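Vinylacetyl-CoA Delta-isomerase (Nitrosopumilus maritimus SCM1, PDB 6VJR) probably dehydrates 4-hydroxybutyryl-CoA and isomerises vinylacetyl-CoA, using bound FAD and a [4Fe-4S] cluster in a homotetramer tolerant of oxygen. Local coordinates at residues 297-302 with 429-434; 314-317 with 321-324; 330-335 with 370-375. One frame throughout, in Å; residues are numbered along the deposited sequence.

Contact 1 of 3, residues 297-302 with 429-434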
loop_
_atom_site.group_PDB
_atom_site.type_symbol
_atom_site.label_atom_id
_atom_site.label_comp_id
_atom_site.label_asym_id
_atom_site.label_seq_id
_atom_site.Cartn_x
_atom_site.Cartn_y
_atom_site.Cartn_z
ATOM N N THR A 297 -4.658 10.999 16.396
ATOM C CA THR A 297 -5.858 10.197 16.291
ATOM C C THR A 297 -7.114 10.997 16.639
ATOM O O THR A 297 -8.206 10.662 16.144
ATOM C CB THR A 297 -5.789 8.885 17.054
ATOM O OG1 THR A 297 -5.825 9.057 18.459
ATOM C CG2 THR A 297 -4.580 8.065 16.664
ATOM N N GLY A 298 -6.982 11.991 17.528
ATOM C CA GLY A 298 -8.080 12.908 17.755
ATOM C C GLY A 298 -8.368 13.799 16.532
ATOM O O GLY A 298 -9.525 14.065 16.192
ATOM N N LEU A 299 -7.312 14.249 15.856
ATOM C CA LEU A 299 -7.472 14.968 14.605
ATOM C C LEU A 299 -8.102 14.058 13.537
ATOM O O LEU A 299 -8.981 14.480 12.794
ATOM C CB LEU A 299 -6.117 15.478 14.129
ATOM C CG LEU A 299 -5.682 16.823 14.684
ATOM C CD1 LEU A 299 -5.598 16.799 16.212
ATOM C CD2 LEU A 299 -4.401 17.249 14.059
ATOM N N GLY A 300 -7.681 12.794 13.504
ATOM C CA GLY A 300 -8.290 11.810 12.628
ATOM C C GLY A 300 -9.786 11.685 12.870
ATOM O O GLY A 300 -10.558 11.616 11.920
ATOM N N ASP A 301 -10.197 11.662 14.157
ATOM C CA ASP A 301 -11.613 11.575 14.499
ATOM C C ASP A 301 -12.390 12.761 13.916
ATOM O O ASP A 301 -13.476 12.614 13.355
ATOM C CB ASP A 301 -11.771 11.572 16.018
ATOM C CG ASP A 301 -11.256 10.316 16.717
ATOM O OD1 ASP A 301 -11.256 9.243 16.081
ATOM O OD2 ASP A 301 -10.852 10.422 17.937
ATOM N N VAL A 302 -11.822 13.957 14.014
ATOM C CA VAL A 302 -12.420 15.168 13.442
ATOM C C VAL A 302 -12.538 15.042 11.918
ATOM O O VAL A 302 -13.587 15.341 11.365
ATOM C CB VAL A 302 -11.622 16.421 13.855
ATOM C CG1 VAL A 302 -12.106 17.656 13.113
ATOM C CG2 VAL A 302 -11.640 16.649 15.354
ATOM N N GLU A 429 -10.477 21.226 3.795
ATOM C CA GLU A 429 -9.359 21.918 3.158
ATOM C C GLU A 429 -8.280 22.299 4.180
ATOM O O GLU A 429 -7.091 22.095 3.982
ATOM C CB GLU A 429 -9.883 23.142 2.407
ATOM C CG GLU A 429 -8.828 23.862 1.582
ATOM C CD GLU A 429 -9.151 25.318 1.180
ATOM O OE1 GLU A 429 -10.042 25.938 1.824
ATOM O OE2 GLU A 429 -8.533 25.854 0.220
ATOM N N ASN A 430 -8.719 22.833 5.315
ATOM C CA ASN A 430 -7.817 23.283 6.357
ATOM C C ASN A 430 -6.944 22.158 6.902
ATOM O O ASN A 430 -5.785 22.377 7.217
ATOM C CB ASN A 430 -8.645 23.905 7.481
ATOM C CG ASN A 430 -7.916 24.180 8.773
ATOM O OD1 ASN A 430 -7.120 25.122 8.893
ATOM N ND2 ASN A 430 -8.143 23.322 9.737
ATOM N N MET A 431 -7.519 20.977 7.044
ATOM C CA MET A 431 -6.803 19.844 7.621
ATOM C C MET A 431 -5.974 19.060 6.596
ATOM O O MET A 431 -5.093 18.299 7.013
ATOM C CB MET A 431 -7.776 18.912 8.330
ATOM C CG MET A 431 -8.419 19.589 9.521
ATOM S SD MET A 431 -9.459 18.503 10.502
ATOM C CE MET A 431 -8.153 17.597 11.356
ATOM N N THR A 432 -6.247 19.202 5.293
ATOM C CA THR A 432 -5.548 18.408 4.267
ATOM C C THR A 432 -4.597 19.222 3.395
ATOM O O THR A 432 -3.646 18.657 2.868
ATOM C CB THR A 432 -6.604 17.661 3.451
ATOM O OG1 THR A 432 -7.409 18.553 2.693
ATOM C CG2 THR A 432 -7.453 16.750 4.322
ATOM N N LEU A 433 -4.844 20.527 3.241
ATOM C CA LEU A 433 -3.999 21.436 2.484
ATOM C C LEU A 433 -3.545 22.661 3.284
ATOM O O LEU A 433 -2.473 23.208 3.022
ATOM C CB LEU A 433 -4.694 21.894 1.206
ATOM C CG LEU A 433 -4.998 20.801 0.191
ATOM C CD1 LEU A 433 -5.846 21.321 -0.955
ATOM C CD2 LEU A 433 -3.722 20.232 -0.281
ATOM N N GLY A 434 -4.364 23.133 4.207
ATOM C CA GLY A 434 -4.190 24.422 4.834
ATOM C C GLY A 434 -3.443 24.373 6.149
ATOM O O GLY A 434 -2.545 23.542 6.356
#
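Met431 reaches from the last turns of helix 418-432 across to Leu299 and Val302 on helix 295-314, a helix-to-helix contact inside the bundle of the acyl-CoA dehydrogenase-like C-terminal region. The backbones stand well apart, with 8.5 Å between the CA atoms of Leu299 and Met431, and one long thioether side chain spans the distance. Its CB points toward the other helix. CG and SD carry the chain straight on, chi2 being -174°, until SD arrives 3.8 Å from Val302 CG1. There the two side chains cross at about a right angle, the sulfur meeting one branch of the valine. A bend at chi3 (76°) then swings the methyl toward Leu299, where CE stands 4.0 Å from Leu299 CB. Leucine and valine lie one turn apart on the same side of their helix, both with CB toward Met431, and so receive the methyl and the sulfur side by side. All three residues are buried and the meeting is wholly van der Waals.

Behind the methionine the helix is running out: Leu433 is the first residue to leave helical angles, and the carbonyl O of Glu429 accepts from the backbone N atoms of Thr432, Leu433 and Gly434. On the far helix Leu299 lies about 6 Å, side chain to cluster, from the [4Fe-4S] group that Cys295 helps to bind, which puts this packing close behind the cluster site. Leu474 of the third subunit packs on Val302. The methyl of Met431 also touches main chain, CE resting 3.5 Å from the carbonyl O of Leu299.

Contact 2 of 3, residues 314-317 with 321-324. With FAD (flavin-adenine dinucleotide), chain V.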
loop_
_atom_site.group_PDB
_atom_site.type_symbol
_atom_site.label_atom_id
_atom_site.label_comp_id
_atom_site.label_asym_id
_atom_site.label_seq_id
_atom_site.Cartn_x
_atom_site.Cartn_y
_atom_site.Cartn_z
ATOM N N ASN A 314 -24.112 15.997 0.861
ATOM C CA ASN A 314 -24.145 15.708 -0.556
ATOM C C ASN A 314 -25.268 14.769 -0.940
ATOM O O ASN A 314 -25.489 14.592 -2.135
ATOM C CB ASN A 314 -22.828 15.174 -1.109
ATOM C CG ASN A 314 -21.700 16.169 -1.120
ATOM O OD1 ASN A 314 -21.921 17.382 -1.108
ATOM N ND2 ASN A 314 -20.474 15.668 -1.243
ATOM N N GLY A 315 -25.889 14.089 0.012
ATOM C CA GLY A 315 -26.981 13.197 -0.293
ATOM C C GLY A 315 -26.592 11.730 -0.521
ATOM O O GLY A 315 -27.474 10.964 -0.910
ATOM N N VAL A 316 -25.346 11.341 -0.163
ATOM C CA VAL A 316 -24.868 9.997 -0.361
ATOM C C VAL A 316 -24.171 9.433 0.870
ATOM O O VAL A 316 -23.144 8.789 0.751
ATOM C CB VAL A 316 -23.963 9.953 -1.612
ATOM C CG1 VAL A 316 -24.797 10.034 -2.882
ATOM C CG2 VAL A 316 -22.863 10.997 -1.582
ATOM N N PRO A 317 -24.740 9.566 2.079
ATOM C CA PRO A 317 -24.080 9.053 3.268
ATOM C C PRO A 317 -23.977 7.535 3.381
ATOM O O PRO A 317 -23.094 7.019 4.075
ATOM C CB PRO A 317 -24.905 9.651 4.402
ATOM C CG PRO A 317 -26.272 9.798 3.801
ATOM C CD PRO A 317 -26.041 10.194 2.365
ATOM N N HIS A 321 -19.309 2.559 -1.238
ATOM C CA HIS A 321 -17.916 2.953 -1.341
ATOM C C HIS A 321 -17.558 4.000 -0.285
ATOM O O HIS A 321 -16.447 4.001 0.200
ATOM C CB HIS A 321 -17.525 3.338 -2.749
ATOM C CG HIS A 321 -17.924 4.695 -3.175
ATOM N ND1 HIS A 321 -17.102 5.817 -3.132
ATOM C CD2 HIS A 321 -19.113 5.096 -3.621
ATOM C CE1 HIS A 321 -17.783 6.841 -3.567
ATOM N NE2 HIS A 321 -19.025 6.419 -3.904
ATOM N N ILE A 322 -18.474 4.923 0.019
ATOM C CA ILE A 322 -18.182 5.950 1.010
ATOM C C ILE A 322 -18.133 5.306 2.381
ATOM O O ILE A 322 -17.204 5.578 3.164
ATOM C CB ILE A 322 -19.177 7.121 0.911
ATOM C CG1 ILE A 322 -18.932 7.874 -0.410
ATOM C CG2 ILE A 322 -19.094 8.010 2.160
ATOM C CD1 ILE A 322 -19.756 9.120 -0.639
ATOM N N LYS A 323 -19.093 4.436 2.695
ATOM C CA LYS A 323 -19.033 3.776 3.996
ATOM C C LYS A 323 -17.712 3.011 4.149
ATOM O O LYS A 323 -17.082 3.026 5.212
ATOM C CB LYS A 323 -20.189 2.786 4.106
ATOM C CG LYS A 323 -21.566 3.394 4.264
ATOM C CD LYS A 323 -22.700 2.414 4.549
ATOM C CE LYS A 323 -22.915 1.349 3.551
ATOM N NZ LYS A 323 -24.152 0.624 3.867
ATOM N N ASP A 324 -17.263 2.359 3.064
ATOM C CA ASP A 324 -16.052 1.577 3.132
ATOM C C ASP A 324 -14.822 2.455 3.350
ATOM O O ASP A 324 -13.924 2.046 4.082
ATOM C CB ASP A 324 -15.911 0.707 1.921
ATOM C CG ASP A 324 -14.995 -0.472 2.215
ATOM O OD1 ASP A 324 -15.281 -1.218 3.204
ATOM O OD2 ASP A 324 -14.028 -0.632 1.457
HETATM P PA FAD V . -19.124 14.577 -5.990
HETATM O O1A FAD V . -19.836 13.986 -7.144
HETATM O O2A FAD V . -19.904 15.314 -4.957
HETATM O O5B FAD V . -18.262 13.400 -5.370
HETATM C C5B FAD V . -18.005 13.356 -3.945
HETATM C C4B FAD V . -17.975 11.917 -3.489
HETATM O O4B FAD V . -19.321 11.398 -3.574
HETATM C C3B FAD V . -17.100 10.960 -4.340
HETATM O O3B FAD V . -16.527 9.943 -3.514
HETATM C C2B FAD V . -18.118 10.344 -5.337
HETATM O O2B FAD V . -17.785 9.073 -5.867
HETATM C C1B FAD V . -19.355 10.265 -4.450
HETATM N N9A FAD V . -20.620 10.242 -5.167
HETATM C C8A FAD V . -21.217 11.269 -5.849
HETATM N N7A FAD V . -22.371 10.940 -6.387
HETATM C C5A FAD V . -22.549 9.617 -6.048
HETATM C C6A FAD V . -23.599 8.714 -6.305
HETATM N N6A FAD V . -24.693 9.047 -6.979
HETATM N N1A FAD V . -23.467 7.443 -5.847
HETATM C C2A FAD V . -22.356 7.155 -5.152
HETATM N N3A FAD V . -21.308 7.919 -4.852
HETATM C C4A FAD V . -21.476 9.169 -5.291
HETATM N N1 FAD V . -15.243 19.572 -14.699
HETATM C C2 FAD V . -15.470 20.155 -15.917
HETATM O O2 FAD V . -16.508 19.993 -16.556
HETATM N N3 FAD V . -14.509 20.978 -16.464
HETATM C C4 FAD V . -13.272 21.274 -15.961
HETATM O O4 FAD V . -12.525 22.091 -16.512
HETATM C C4X FAD V . -13.073 20.739 -14.653
HETATM N N5 FAD V . -11.918 21.026 -14.030
HETATM C C5X FAD V . -11.799 20.671 -12.702
HETATM C C6 FAD V . -10.715 21.117 -11.939
HETATM C C7 FAD V . -10.607 20.828 -10.578
HETATM C C7M FAD V . -9.483 21.407 -9.755
HETATM C C8 FAD V . -11.455 19.874 -10.012
HETATM C C8M FAD V . -11.369 19.513 -8.557
HETATM C C9 FAD V . -12.536 19.426 -10.746
HETATM C C9A FAD V . -12.721 19.802 -12.095
HETATM N N10 FAD V . -13.825 19.384 -12.844
HETATM C C10 FAD V . -14.102 19.904 -14.096
HETATM C "C1'" FAD V . -14.916 18.705 -12.126
HETATM C "C2'" FAD V . -14.750 17.227 -11.831
HETATM O "O2'" FAD V . -15.103 16.514 -13.011
HETATM C "C3'" FAD V . -15.656 16.853 -10.672
HETATM O "O3'" FAD V . -15.034 17.395 -9.518
HETATM C "C4'" FAD V . -15.920 15.346 -10.552
HETATM O "O4'" FAD V . -16.755 14.837 -11.585
HETATM C "C5'" FAD V . -16.502 14.979 -9.206
HETATM O "O5'" FAD V . -17.780 15.669 -9.081
HETATM P P FAD V . -18.047 16.542 -7.772
HETATM O O1P FAD V . -16.979 17.509 -7.583
HETATM O O2P FAD V . -19.440 17.029 -7.889
HETATM O O3P FAD V . -17.965 15.557 -6.545
#
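The imidazole of His321 turns its edge to the adenine of FAD: NE2 donates to N3A at 2.9 Å, with a nearly straight N-H...N angle of 171°, and the ribose hydroxyl oxygen O3B lies at the edge in the ring plane. CE1 approaches the ribose too, 3.2 Å from O2B. Over one face of the imidazole sits CG1 of the adjacent Ile322, 3.5 Å above the plane and offset toward the rim. A chi1 of 79° puts CG between the backbone N and the carbonyl carbon, which brings the imidazole off its helix to the nucleotide. ND1, the other ring nitrogen, is hydrogen-bonded to Lys325 one turn on, so both nitrogens are engaged and the ring's rotation is probably fixed.

While His321 meets the adenine at its edge, Val316 CG1 lies over one face of it, 3.9 Å from FAD C6A. The other valine branch, CG2, is turned to Ile322 CD1 at 3.8 Å, the two side chains crossing at about a right angle. That same CD1 is 3.7 Å from the ribose ring oxygen O4B, so the isoleucine tip is shared between valine and sugar. Nearer the surface, Lys323 CG lies 3.9 Å from Pro317 O, a van der Waals contact.

Val316, His321 and Ile322 line part of the adenosine end of the FAD pocket. Gly315 makes the turn possible: its positive phi (93°) closes helix 295-314 in a Schellman motif, and a side chain there would strike the preceding carbonyl. The second subunit contributes Lys151, Thr148, Arg154 and Thr188, hydrogen-bonding FAD, while Asp382 of this chain does so from helix 372-384. The contact thus occupies the connection where helix 295-314 ends and helix 320-345 begins.

Contact 3 of 3, residues 330-335 with 370-375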
loop_
_atom_site.group_PDB
_atom_site.type_symbol
_atom_site.label_atom_id
_atom_site.label_comp_id
_atom_site.label_asym_id
_atom_site.label_seq_id
_atom_site.Cartn_x
_atom_site.Cartn_y
_atom_site.Cartn_z
ATOM N N THR A 330 -11.091 4.940 9.682
ATOM C CA THR A 330 -11.216 4.592 11.098
ATOM C C THR A 330 -10.185 3.526 11.499
ATOM O O THR A 330 -9.495 3.651 12.533
ATOM C CB THR A 330 -12.638 4.079 11.392
ATOM O OG1 THR A 330 -13.584 5.126 11.163
ATOM C CG2 THR A 330 -12.778 3.621 12.813
ATOM N N HIS A 331 -10.036 2.505 10.651
ATOM C CA HIS A 331 -9.100 1.412 10.886
ATOM C C HIS A 331 -7.652 1.919 10.968
ATOM O O HIS A 331 -6.905 1.614 11.899
ATOM C CB HIS A 331 -9.202 0.394 9.738
ATOM C CG HIS A 331 -8.118 -0.615 9.822
ATOM N ND1 HIS A 331 -8.017 -1.575 10.802
ATOM C CD2 HIS A 331 -7.077 -0.778 9.049
ATOM C CE1 HIS A 331 -6.866 -2.225 10.654
ATOM N NE2 HIS A 331 -6.293 -1.786 9.539
ATOM N N LEU A 332 -7.249 2.756 10.019
ATOM C CA LEU A 332 -5.879 3.300 10.041
ATOM C C LEU A 332 -5.640 4.171 11.285
ATOM O O LEU A 332 -4.599 4.130 11.942
ATOM C CB LEU A 332 -5.664 4.091 8.757
ATOM C CG LEU A 332 -5.713 3.304 7.448
ATOM C CD1 LEU A 332 -5.509 4.228 6.266
ATOM C CD2 LEU A 332 -4.635 2.218 7.438
ATOM N N ASN A 333 -6.637 4.981 11.594
ATOM C CA ASN A 333 -6.578 5.869 12.754
ATOM C C ASN A 333 -6.439 5.070 14.056
ATOM O O ASN A 333 -5.584 5.362 14.893
ATOM C CB ASN A 333 -7.804 6.784 12.773
ATOM C CG ASN A 333 -7.635 7.992 13.661
ATOM O OD1 ASN A 333 -6.624 8.700 13.580
ATOM N ND2 ASN A 333 -8.648 8.269 14.469
ATOM N N GLU A 334 -7.215 3.998 14.186
ATOM C CA GLU A 334 -7.150 3.193 15.398
ATOM C C GLU A 334 -5.875 2.375 15.492
ATOM O O GLU A 334 -5.416 2.030 16.574
ATOM C CB GLU A 334 -8.360 2.299 15.566
ATOM C CG GLU A 334 -9.659 3.084 15.669
ATOM C CD GLU A 334 -9.813 4.060 16.821
ATOM O OE1 GLU A 334 -9.078 3.968 17.841
ATOM O OE2 GLU A 334 -10.762 4.875 16.699
ATOM N N THR A 335 -5.279 2.054 14.345
ATOM C CA THR A 335 -4.009 1.341 14.317
ATOM C C THR A 335 -2.940 2.201 15.025
ATOM O O THR A 335 -2.110 1.714 15.783
ATOM C CB THR A 335 -3.629 0.995 12.860
ATOM O OG1 THR A 335 -4.548 0.035 12.348
ATOM C CG2 THR A 335 -2.284 0.285 12.805
ATOM N N THR A 370 3.682 8.462 10.178
ATOM C CA THR A 370 4.334 9.068 9.001
ATOM C C THR A 370 3.607 8.715 7.701
ATOM O O THR A 370 3.874 9.364 6.670
ATOM C CB THR A 370 5.835 8.762 8.872
ATOM O OG1 THR A 370 6.005 7.412 8.424
ATOM C CG2 THR A 370 6.611 9.072 10.157
ATOM N N ARG A 371 2.746 7.689 7.759
ATOM C CA ARG A 371 2.061 7.146 6.585
ATOM C C ARG A 371 0.563 7.477 6.580
ATOM O O ARG A 371 0.027 7.994 5.604
ATOM C CB ARG A 371 2.283 5.625 6.570
ATOM C CG ARG A 371 3.729 5.221 6.340
ATOM C CD ARG A 371 3.959 3.734 6.515
ATOM N NE ARG A 371 5.307 3.356 6.094
ATOM C CZ ARG A 371 5.817 2.135 6.147
ATOM N NH1 ARG A 371 5.127 1.139 6.624
ATOM N NH2 ARG A 371 7.033 1.895 5.696
ATOM N N PHE A 372 -0.125 7.093 7.644
ATOM C CA PHE A 372 -1.577 6.963 7.577
ATOM C C PHE A 372 -2.303 8.309 7.465
ATOM O O PHE A 372 -3.343 8.374 6.781
ATOM C CB PHE A 372 -2.165 6.125 8.705
ATOM C CG PHE A 372 -1.695 4.691 8.716
ATOM C CD1 PHE A 372 -1.082 4.093 7.599
ATOM C CD2 PHE A 372 -1.889 3.902 9.853
ATOM C CE1 PHE A 372 -0.656 2.774 7.658
ATOM C CE2 PHE A 372 -1.485 2.583 9.871
ATOM C CZ PHE A 372 -0.856 2.027 8.767
ATOM N N PRO A 373 -1.891 9.407 8.158
ATOM C CA PRO A 373 -2.593 10.686 7.987
ATOM C C PRO A 373 -2.722 11.072 6.514
ATOM O O PRO A 373 -3.716 11.689 6.126
ATOM C CB PRO A 373 -1.796 11.677 8.842
ATOM C CG PRO A 373 -1.239 10.758 9.927
ATOM C CD PRO A 373 -0.815 9.511 9.167
ATOM N N TYR A 374 -1.673 10.771 5.738
ATOM C CA TYR A 374 -1.691 11.091 4.319
ATOM C C TYR A 374 -2.807 10.353 3.595
ATOM O O TYR A 374 -3.440 10.906 2.701
ATOM C CB TYR A 374 -0.319 10.865 3.728
ATOM C CG TYR A 374 0.739 11.883 4.140
ATOM C CD1 TYR A 374 1.471 11.717 5.310
ATOM C CD2 TYR A 374 1.000 13.013 3.390
ATOM C CE1 TYR A 374 2.442 12.625 5.695
ATOM C CE2 TYR A 374 1.974 13.923 3.739
ATOM C CZ TYR A 374 2.656 13.761 4.942
ATOM O OH TYR A 374 3.665 14.588 5.322
ATOM N N GLU A 375 -3.063 9.113 3.986
ATOM C CA GLU A 375 -4.123 8.336 3.368
ATOM C C GLU A 375 -5.507 8.780 3.852
ATOM O O GLU A 375 -6.510 8.844 3.109
ATOM C CB GLU A 375 -3.877 6.868 3.630
ATOM C CG GLU A 375 -4.912 5.956 2.940
ATOM C CD GLU A 375 -5.069 5.988 1.425
ATOM O OE1 GLU A 375 -4.292 6.699 0.777
ATOM O OE2 GLU A 375 -6.017 5.353 0.882
#
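Leu332 of helix 320-345 sets its CD2 methyl squarely over the ring of Phe372, on the segment leading into helix 372-384. This CH-pi contact is centred: CD2 is 3.8 Å from the ring centroid and only 1° off the ring normal. Phe372 has its CG anti to the carbonyl carbon (chi1 -62°), which carries the ring across to the leucine.

Apolar contacts extend the meeting. Leu332 CB lies 3.9 Å from Phe372 CD2, and the second leucine methyl, CD1, leaves the ring for the aliphatic part of Glu375, 3.8 Å from its CG. One turn up helix 320-345, Thr335 turns its methyl CG2 to the ring edge, in the ring plane and 3.8 Å from Phe372 CE2. Face and edge of one phenyl ring are therefore both taken by helix 320-345. With the ring gone, as in an alanine at this place, the Leu332 methyl would probably lose its aromatic partner and a gap open beside Thr335 CG2.

Polar groups turn elsewhere. Thr335 OG1 donates to His331 O at 2.9 Å from above the carbonyl plane, while Thr335 N reaches the same oxygen from the opposite face. OG1 also bonds Asn368 of the third subunit, and His331 NE2 bonds that same residue. The carboxylate of Glu375, bent away at chi2 (60°), pairs with Arg378 on its own helix.

The join between the two helices is thus hydrocarbon and aromatic throughout, apart from Leu332 O, 3.4 Å from Phe372 CD2 and tilted off the ring plane. Since the Glu375 carboxylate leads away, the seam probably relies mainly on the fit of the Leu332 methyl on the ring, while the Thr335 hydroxyl serves its own helix and the interface with the third subunit.

How the contacts relate
All three contacts lie in the helical C-terminal region and are linked by consecutive helices. Helix 295-314 carries half of contact 1, the turn after it opens contact 2, and helix 320-345 serves both contact 2 and contact 3. Along the chain contact 2 closes before contact 3 opens, and both are nested inside the long loop closed by contact 1. Contacts 1 and 3 touch, their centres 12 Å apart, with Asn333 ND2 probably hydrogen-bonded to Thr297 O. Contact 2 lies about 19 Å, centre to centre, from each. The same helices thus run from the surroundings of the iron-sulfur cluster to the adenine end of FAD, and all three contacts adjoin the second subunit.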